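Local structure of beta-microseminoprotein (Homo sapiens, 3IX0) at residues 51-56 / 66-71. The protein is a secreted, disulfide-rich homodimer of seminal plasma that interacts with PI16 and probably binds immunoglobulin. Sequence-based numbering, arbitrary orientation.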
# COMPACT_ATOMS: atom_id res chain seq x y z
N THR B 51 6.20 -0.17 0.29
CA THR B 51 6.99 -0.25 1.50
C THR B 51 6.92 -1.65 2.10
O THR B 51 5.88 -2.32 2.06
CB THR B 51 6.52 0.78 2.54
OG1 THR B 51 7.41 0.73 3.66
CG2 THR B 51 5.11 0.46 3.01
N LEU B 52 8.02 -2.10 2.68
CA LEU B 52 7.95 -3.33 3.47
C LEU B 52 7.63 -3.06 4.94
O LEU B 52 7.44 -3.99 5.72
CB LEU B 52 9.23 -4.13 3.32
CG LEU B 52 9.41 -4.62 1.88
CD1 LEU B 52 10.87 -4.90 1.57
CD2 LEU B 52 8.52 -5.84 1.61
N VAL B 53 7.56 -1.79 5.32
CA VAL B 53 7.48 -1.47 6.75
C VAL B 53 6.04 -1.37 7.25
O VAL B 53 5.27 -0.56 6.78
CB VAL B 53 8.20 -0.15 7.10
CG1 VAL B 53 8.13 0.10 8.62
CG2 VAL B 53 9.65 -0.18 6.62
N SER B 54 5.71 -2.21 8.24
CA SER B 54 4.46 -2.08 8.95
C SER B 54 4.58 -1.12 10.15
O SER B 54 5.36 -1.35 11.07
CB SER B 54 3.99 -3.46 9.41
OG SER B 54 2.59 -3.44 9.60
N THR B 55 3.81 -0.04 10.12
CA THR B 55 3.84 0.98 11.17
C THR B 55 2.78 0.72 12.24
O THR B 55 1.59 0.73 11.94
CB THR B 55 3.57 2.38 10.55
OG1 THR B 55 4.45 2.58 9.46
CG2 THR B 55 3.78 3.50 11.58
N PRO B 56 3.21 0.50 13.48
CA PRO B 56 2.24 0.34 14.57
C PRO B 56 1.59 1.67 14.88
O PRO B 56 2.29 2.65 15.04
CB PRO B 56 3.12 -0.07 15.75
CG PRO B 56 4.49 0.57 15.40
CD PRO B 56 4.61 0.33 13.94
N ARG B 66 7.32 3.64 19.86
CA ARG B 66 7.77 2.81 18.75
C ARG B 66 9.17 3.23 18.32
O ARG B 66 9.52 4.41 18.30
CB ARG B 66 6.80 2.88 17.57
CG ARG B 66 6.79 4.22 16.81
CD ARG B 66 5.55 4.32 15.93
NE ARG B 66 5.50 5.59 15.22
CZ ARG B 66 4.38 6.17 14.79
NH1 ARG B 66 3.20 5.60 15.01
NH2 ARG B 66 4.43 7.33 14.14
N ILE B 67 10.00 2.24 18.00
CA ILE B 67 11.36 2.53 17.60
C ILE B 67 11.63 1.76 16.30
O ILE B 67 11.39 0.55 16.21
CB ILE B 67 12.36 2.11 18.70
CG1 ILE B 67 12.02 2.78 20.03
CG2 ILE B 67 13.78 2.42 18.25
CD1 ILE B 67 12.91 2.31 21.20
N PHE B 68 12.12 2.47 15.29
CA PHE B 68 12.34 1.90 13.98
C PHE B 68 13.67 1.17 13.94
O PHE B 68 14.67 1.72 14.37
CB PHE B 68 12.34 3.01 12.92
CG PHE B 68 12.52 2.50 11.51
CD1 PHE B 68 11.69 1.51 11.01
CD2 PHE B 68 13.53 3.00 10.70
CE1 PHE B 68 11.86 1.04 9.72
CE2 PHE B 68 13.69 2.53 9.42
CZ PHE B 68 12.86 1.54 8.93
N LYS B 69 13.69 -0.04 13.41
CA LYS B 69 14.94 -0.77 13.21
C LYS B 69 15.19 -0.92 11.71
O LYS B 69 14.67 -1.84 11.08
CB LYS B 69 14.87 -2.16 13.85
CG LYS B 69 14.38 -2.17 15.29
CD LYS B 69 15.53 -2.28 16.27
CE LYS B 69 15.80 -0.95 16.97
NZ LYS B 69 16.45 -1.17 18.30
N LYS B 70 15.99 -0.01 11.15
CA LYS B 70 16.17 0.08 9.71
C LYS B 70 16.59 -1.25 9.14
O LYS B 70 16.01 -1.73 8.17
CB LYS B 70 17.20 1.17 9.38
CG LYS B 70 17.23 1.56 7.90
CD LYS B 70 17.33 3.08 7.72
CE LYS B 70 18.76 3.61 7.81
NZ LYS B 70 19.47 3.55 6.50
N GLU B 71 17.61 -1.85 9.76
CA GLU B 71 18.22 -3.08 9.28
C GLU B 71 17.22 -4.22 9.14
O GLU B 71 17.43 -5.13 8.34
CB GLU B 71 19.37 -3.50 10.22
CG GLU B 71 18.96 -3.66 11.70
CD GLU B 71 18.82 -2.33 12.48
OE1 GLU B 71 18.36 -2.37 13.64
OE2 GLU B 71 19.16 -1.24 11.95
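R66 reaches across to P56 and donates one hydrogen bond, from NH1 to the backbone O of P56, at 3.1 Å. The donor lies in the plane of the carbonyl, but the bond is bent, with an N-H...O angle of 135°. The oxygen sits near the guanidinium edge, tilted somewhat from its plane. The CG2 methyl of T55 lies over one face of the same group, toward its rim, 4.1 Å from NH1 of R66. Closer to the backbone, the arginine stem runs past the proline ring. CG of P56 is 3.9 Å from both CB and CD of R66. The chain is extended from CG to NE, which carries the charged end beyond the ring to the carbonyl.

The second point of contact is apolar. Both methyls of V53, CG1 and CG2, lie 4.0 Å from CE1 of F68, and the two side chains cross at about a right angle. The CA–CB bond of F68 does not aim at the other segment, but with CG anti to the backbone N (chi1 -179°) the ring extends far enough for CE1 to reach V53.

Further out, T51 OG1 accepts from V53 N at 3.0 Å, nearly straight. This ST turn shapes the chain just before V53. Y75 of strand 74-79 meets the F68 ring and also touches V53 and P56. W92 packs on P56, and T55 pairs through its backbone with I93.

T55 and P56 against R66 thus bring strand 55-58, paired with 91-93, against the hairpin of 64-69 and 74-79. V53 packs the incoming connection onto the same hairpin, where the chain leaves the four-stranded Greek key sheet of the disulfide-rich beta-microseminoprotein fold.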